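Motility protein B (Helicobacter pylori, PDB 3CYP) forms, with MotA, the stator of the flagellar motor and probably fastens it to the cell wall through this periplasmic OmpA-like domain. Local coordinates at residues B[13-18]-B[67-72]; B[38-43]-B[84-89]. All blocks are in the same frame, centred on the assembly; numbering follows the deposited sequence.

Both contacts belong to the OmpA-like domain of MotB and share the beta-alpha-beta unit made of strand 38-44, helix 58-75 and strand 83-87. Interaction 2 is the parallel pairing of the two strands; interaction 1 sets the loop leading into helix 17-30 against the connecting helix. Their segments alternate along the chain, in the order 13-18, 38-43, 67-72, 84-89, and their centres are about 13 Å apart. They meet directly where Val69 CG1 lies 3.8 Å from Val41 CG1, so helix 58-75 is packed between the sheet and the entry loop. Residues of both contacts also touch the second subunit, which places this unit at the dimer interface.

Interaction 1: residues B[13-18]-B[67-72]; sequences DAINQD and YRVMKV
Arg68 reaches from helix 58-75 to the backbone of Asp13, in the loop that leads into helix 17-30 of this OmpA-like alpha/beta domain. The Asp13 and Arg68 side chains lie roughly perpendicular, and their carboxylate and guanidinium planes are 37° apart. Asp13 OD2 is set off the guanidinium plane, where the N-H groups of Arg68 do not aim, so only charge attraction is likely; the carboxylate also has a long, weak ion pair with Arg54. The bond is made instead to the Asp13 carbonyl: Arg68 NE donates to Asp13 O at 2.8 Å, a bent bond whose donor is tilted from the carbonyl plane, and Arg68 NH2 adds a weak bond to the same oxygen at 3.1 Å. The Arg68 chain is straight about chi2 but bends at chi3 (39°), which swings the guanidinium toward this carbonyl.

Ile15 runs past Arg68 in the opposite direction. With its CG1 and CD1 drawn out (chi2 174°), the CD1 methyl reaches the helix surface, 4.0 Å from Val69 CG2 and 4.1 Å from Val72 CG2. Met20 and Ile23 of helix 17-30 pack on Ile15 and Val72, extending this apolar seam between the two helices. Immediately after Ile15, Asn16 N-caps helix 17-30 through OD1 to the backbone N of Met19. At the guanidinium edge, a water accepts from Ile15 N at 2.8 Å and, weakly, from Arg68 NH2.

Interaction 2: residues B[38-43]-B[84-89]; sequences HINVRG and SFSSYG
With CG anti to the backbone N (chi1 179°), Asn40 extends its amide toward Ser84 and Ser86, whose torsions bring both hydroxyls to it: Ser84 OG between backbone N and carbonyl carbon, Ser86 OG beside its N, opposite the carbonyl carbon. Asn40 ND2 therefore donates twice, to Ser84 OG and Ser86 OG, each at 2.9 Å. Ser86 OG lies close to the amide plane, whereas Ser84 OG is tilted 17° from it. The other end of the amide is also held: Arg42 NE donates to Asn40 OD1 at 2.7 Å, in the carbonyl plane, and a water shared with Ser86 OG and Tyr88 OH donates to OD1. Together these bonds fix the amide's flip and its rotation.

Arg42, its chain stretched out as far as NE, crosses the Tyr88 ring at a slant, with CD 3.5 Å from Tyr88 CE2. Tyr88 OH sits over the centre of one guanidinium face, 3.4 Å from Arg42 CZ, and the two planes are 25° apart.

Beneath, the backbones pair in parallel register, Asn40 with Ser84 through Gly43 with Ser87. Val41 N donates to Ser84 O and Val41 O accepts from Ser86 N at 2.8 Å, so one residue bonds to the two that flank Phe85, as parallel strands do.

The strands are the parallel pair of a beta-alpha-beta unit joined through helix 58-75, with 83-87 edging the chain's sheet. Phe112 of antiparallel strand 108-114 makes a cation-pi contact with Arg42. On the other face, Val41 and Phe85 pack on Val69 and Met70 of helix 58-75 respectively, and Phe85 also touches Leu83 of the second subunit.

Interaction 1: residues B[13-18]-B[67-72]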
loop_
_atom_site.group_PDB
_atom_site.type_symbol
_atom_site.label_atom_id
_atom_site.label_comp_id
_atom_site.label_asym_id
_atom_site.label_seq_id
_atom_site.Cartn_x
_atom_site.Cartn_y
_atom_site.Cartn_z
ATOM N N ASP B 13 -15.104 8.171 1.622
ATOM C CA ASP B 13 -13.676 7.929 1.932
ATOM C C ASP B 13 -12.942 9.215 2.314
ATOM O O ASP B 13 -11.706 9.258 2.351
ATOM C CB ASP B 13 -12.971 7.206 0.782
ATOM C CG ASP B 13 -12.959 7.997 -0.505
ATOM O OD1 ASP B 13 -13.555 9.101 -0.593
ATOM O OD2 ASP B 13 -12.341 7.490 -1.457
ATOM N N ALA B 14 -13.707 10.260 2.636
ATOM C CA ALA B 14 -13.180 11.541 3.065
ATOM C C ALA B 14 -12.495 11.484 4.443
ATOM O O ALA B 14 -13.010 10.857 5.368
ATOM C CB ALA B 14 -14.283 12.585 3.089
ATOM N N ILE B 15 -11.339 12.157 4.541
ATOM C CA ILE B 15 -10.589 12.290 5.785
ATOM C C ILE B 15 -10.726 13.740 6.263
ATOM O O ILE B 15 -10.091 14.634 5.725
ATOM C CB ILE B 15 -9.104 11.860 5.590
ATOM C CG1 ILE B 15 -9.059 10.371 5.240
ATOM C CG2 ILE B 15 -8.279 12.110 6.860
ATOM C CD1 ILE B 15 -7.678 9.897 4.890
ATOM N N ASN B 16 -11.585 13.974 7.246
ATOM C CA ASN B 16 -11.844 15.329 7.693
ATOM C C ASN B 16 -10.745 15.796 8.638
ATOM O O ASN B 16 -9.737 15.092 8.888
ATOM C CB ASN B 16 -13.278 15.459 8.287
ATOM C CG ASN B 16 -13.479 14.723 9.619
ATOM O OD1 ASN B 16 -12.535 14.252 10.269
ATOM N ND2 ASN B 16 -14.752 14.629 10.040
ATOM N N GLN B 17 -10.910 17.001 9.165
ATOM C CA GLN B 17 -9.858 17.585 9.991
ATOM C C GLN B 17 -9.651 16.832 11.296
ATOM O O GLN B 17 -8.521 16.687 11.752
ATOM C CB GLN B 17 -10.167 19.055 10.274
ATOM C CG GLN B 17 -9.721 19.965 9.184
ATOM C CD GLN B 17 -9.707 21.427 9.635
ATOM O OE1 GLN B 17 -10.761 22.052 9.756
ATOM N NE2 GLN B 17 -8.514 21.959 9.920
ATOM N N ASP B 18 -10.728 16.368 11.912
ATOM C CA ASP B 18 -10.601 15.605 13.135
ATOM C C ASP B 18 -9.829 14.326 12.844
ATOM O O ASP B 18 -8.997 13.898 13.662
ATOM C CB ASP B 18 -11.968 15.258 13.701
ATOM C CG ASP B 18 -12.550 16.397 14.511
ATOM O OD1 ASP B 18 -13.745 16.306 14.838
ATOM O OD2 ASP B 18 -11.811 17.375 14.782
ATOM N N TYR B 67 -5.980 2.825 1.964
ATOM C CA TYR B 67 -4.902 3.442 1.193
ATOM C C TYR B 67 -4.727 4.933 1.555
ATOM O O TYR B 67 -3.631 5.417 1.790
ATOM C CB TYR B 67 -5.184 3.247 -0.299
ATOM C CG TYR B 67 -4.273 4.054 -1.199
ATOM C CD1 TYR B 67 -2.901 3.831 -1.203
ATOM C CD2 TYR B 67 -4.767 5.079 -1.998
ATOM C CE1 TYR B 67 -2.034 4.596 -1.999
ATOM C CE2 TYR B 67 -3.908 5.837 -2.821
ATOM C CZ TYR B 67 -2.547 5.566 -2.820
ATOM O OH TYR B 67 -1.652 6.275 -3.624
ATOM N N ARG B 68 -5.843 5.659 1.614
ATOM C CA ARG B 68 -5.810 7.079 1.905
ATOM C C ARG B 68 -5.263 7.350 3.296
ATOM O O ARG B 68 -4.468 8.249 3.469
ATOM C CB ARG B 68 -7.205 7.703 1.739
ATOM C CG ARG B 68 -7.542 7.848 0.244
ATOM C CD ARG B 68 -8.919 8.352 -0.046
ATOM N NE ARG B 68 -9.392 9.392 0.864
ATOM C CZ ARG B 68 -9.169 10.702 0.745
ATOM N NH1 ARG B 68 -8.419 11.202 -0.232
ATOM N NH2 ARG B 68 -9.684 11.527 1.630
ATOM N N VAL B 69 -5.673 6.551 4.270
ATOM C CA VAL B 69 -5.141 6.689 5.621
ATOM C C VAL B 69 -3.641 6.426 5.571
ATOM O O VAL B 69 -2.826 7.134 6.184
ATOM C CB VAL B 69 -5.859 5.807 6.629
ATOM C CG1 VAL B 69 -5.057 5.722 7.946
ATOM C CG2 VAL B 69 -7.266 6.408 6.878
ATOM N N MET B 70 -3.249 5.356 4.883
ATOM C CA MET B 70 -1.807 5.017 4.763
ATOM C C MET B 70 -0.969 6.174 4.153
ATOM O O MET B 70 0.141 6.489 4.639
ATOM C CB MET B 70 -1.606 3.720 3.971
ATOM C CG MET B 70 -0.219 3.201 4.139
ATOM S SD MET B 70 0.143 1.831 2.986
ATOM C CE MET B 70 0.143 2.683 1.411
ATOM N N LYS B 71 -1.501 6.808 3.102
ATOM C CA LYS B 71 -0.817 7.935 2.470
ATOM C C LYS B 71 -0.609 9.053 3.457
ATOM O O LYS B 71 0.473 9.651 3.510
ATOM C CB LYS B 71 -1.624 8.497 1.301
ATOM C CG LYS B 71 -1.643 7.614 0.106
ATOM C CD LYS B 71 -1.815 8.448 -1.156
ATOM C CE LYS B 71 -3.182 8.991 -1.289
ATOM N NZ LYS B 71 -3.227 9.795 -2.587
ATOM N N VAL B 72 -1.636 9.325 4.287
ATOM C CA VAL B 72 -1.501 10.348 5.322
ATOM C C VAL B 72 -0.447 10.025 6.350
ATOM O O VAL B 72 0.396 10.859 6.691
ATOM C CB VAL B 72 -2.823 10.710 5.986
ATOM C CG1 VAL B 72 -2.572 11.765 7.082
ATOM C CG2 VAL B 72 -3.775 11.269 4.922
HETATM O O HOH W 1 -10.813 14.010 2.526
#

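Interaction 2: residues B[38-43]-B[84-89]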
loop_
_atom_site.group_PDB
_atom_site.type_symbol
_atom_site.label_atom_id
_atom_site.label_comp_id
_atom_site.label_asym_id
_atom_site.label_seq_id
_atom_site.Cartn_x
_atom_site.Cartn_y
_atom_site.Cartn_z
ATOM N N HIS B 38 5.936 -3.544 12.253
ATOM C CA HIS B 38 5.267 -3.014 11.079
ATOM C C HIS B 38 3.784 -2.787 11.377
ATOM O O HIS B 38 3.243 -3.249 12.397
ATOM C CB HIS B 38 5.466 -3.937 9.891
ATOM C CG HIS B 38 6.858 -3.921 9.330
ATOM N ND1 HIS B 38 7.106 -4.068 7.983
ATOM C CD2 HIS B 38 8.066 -3.810 9.929
ATOM C CE1 HIS B 38 8.415 -3.975 7.771
ATOM N NE2 HIS B 38 9.021 -3.841 8.934
ATOM N N ILE B 39 3.172 -1.995 10.507
ATOM C CA ILE B 39 1.805 -1.508 10.668
ATOM C C ILE B 39 1.008 -1.863 9.416
ATOM O O ILE B 39 1.454 -1.570 8.305
ATOM C CB ILE B 39 1.845 0.027 10.794
ATOM C CG1 ILE B 39 2.658 0.415 12.045
ATOM C CG2 ILE B 39 0.409 0.638 10.727
ATOM C CD1 ILE B 39 1.998 0.125 13.277
ATOM N N ASN B 40 -0.174 -2.443 9.600
ATOM C CA ASN B 40 -1.119 -2.792 8.494
ATOM C C ASN B 40 -2.355 -1.951 8.729
ATOM O O ASN B 40 -2.968 -2.021 9.791
ATOM C CB ASN B 40 -1.438 -4.308 8.508
ATOM C CG ASN B 40 -2.387 -4.744 7.453
ATOM O OD1 ASN B 40 -3.437 -5.339 7.763
ATOM N ND2 ASN B 40 -2.055 -4.488 6.241
ATOM N N VAL B 41 -2.684 -1.135 7.720
ATOM C CA VAL B 41 -3.794 -0.208 7.771
ATOM C C VAL B 41 -4.939 -0.927 7.061
ATOM O O VAL B 41 -4.884 -1.208 5.832
ATOM C CB VAL B 41 -3.445 1.077 7.015
ATOM C CG1 VAL B 41 -4.629 2.037 7.040
ATOM C CG2 VAL B 41 -2.152 1.682 7.577
ATOM N N ARG B 42 -5.955 -1.291 7.856
ATOM C CA ARG B 42 -7.049 -2.148 7.401
ATOM C C ARG B 42 -8.324 -1.345 7.211
ATOM O O ARG B 42 -8.792 -0.721 8.148
ATOM C CB ARG B 42 -7.348 -3.240 8.435
ATOM C CG ARG B 42 -6.193 -4.107 8.634
ATOM C CD ARG B 42 -6.552 -5.324 9.432
ATOM N NE ARG B 42 -5.361 -6.145 9.539
ATOM C CZ ARG B 42 -5.310 -7.306 10.165
ATOM N NH1 ARG B 42 -6.381 -7.779 10.795
ATOM N NH2 ARG B 42 -4.149 -7.954 10.199
ATOM N N GLY B 43 -8.933 -1.483 6.037
ATOM C CA GLY B 43 -10.175 -0.773 5.723
ATOM C C GLY B 43 -11.394 -1.681 5.697
ATOM O O GLY B 43 -11.313 -2.851 5.308
ATOM N N SER B 84 1.748 -1.200 5.231
ATOM C CA SER B 84 0.972 -1.859 4.194
ATOM C C SER B 84 -0.482 -1.495 4.432
ATOM O O SER B 84 -0.829 -0.990 5.503
ATOM C CB SER B 84 1.168 -3.357 4.272
ATOM O OG SER B 84 0.694 -3.894 5.467
ATOM N N PHE B 85 -1.320 -1.755 3.435
ATOM C CA PHE B 85 -2.777 -1.595 3.588
ATOM C C PHE B 85 -3.527 -2.805 3.086
ATOM O O PHE B 85 -3.040 -3.535 2.182
ATOM C CB PHE B 85 -3.285 -0.318 2.927
ATOM C CG PHE B 85 -3.405 -0.390 1.412
ATOM C CD1 PHE B 85 -2.278 -0.191 0.598
ATOM C CD2 PHE B 85 -4.630 -0.675 0.806
ATOM C CE1 PHE B 85 -2.392 -0.232 -0.790
ATOM C CE2 PHE B 85 -4.726 -0.731 -0.593
ATOM C CZ PHE B 85 -3.598 -0.514 -1.373
ATOM N N SER B 86 -4.694 -3.035 3.672
ATOM C CA SER B 86 -5.472 -4.203 3.346
ATOM C C SER B 86 -6.921 -3.850 3.331
ATOM O O SER B 86 -7.398 -3.120 4.187
ATOM C CB SER B 86 -5.203 -5.343 4.307
ATOM O OG SER B 86 -3.846 -5.750 4.291
ATOM N N SER B 87 -7.625 -4.362 2.341
ATOM C CA SER B 87 -9.075 -4.186 2.278
ATOM C C SER B 87 -9.807 -5.417 2.776
ATOM O O SER B 87 -9.585 -6.512 2.279
ATOM C CB SER B 87 -9.518 -3.860 0.856
ATOM O OG SER B 87 -10.950 -3.834 0.886
ATOM N N TYR B 88 -10.724 -5.219 3.732
ATOM C CA TYR B 88 -11.595 -6.255 4.224
ATOM C C TYR B 88 -13.062 -6.115 3.726
ATOM O O TYR B 88 -13.882 -6.931 4.083
ATOM C CB TYR B 88 -11.513 -6.311 5.761
ATOM C CG TYR B 88 -10.228 -6.943 6.212
ATOM C CD1 TYR B 88 -10.209 -8.242 6.659
ATOM C CD2 TYR B 88 -9.033 -6.268 6.144
ATOM C CE1 TYR B 88 -9.036 -8.858 7.039
ATOM C CE2 TYR B 88 -7.837 -6.880 6.515
ATOM C CZ TYR B 88 -7.846 -8.176 6.957
ATOM O OH TYR B 88 -6.682 -8.807 7.380
ATOM N N GLY B 89 -13.354 -5.087 2.936
ATOM C CA GLY B 89 -14.701 -4.890 2.397
ATOM C C GLY B 89 -15.696 -4.885 3.553
ATOM O O GLY B 89 -15.416 -4.323 4.628
HETATM O O HOH W 2 2.891 -3.687 7.178
HETATM O O HOH W 3 -4.137 -7.867 6.612
#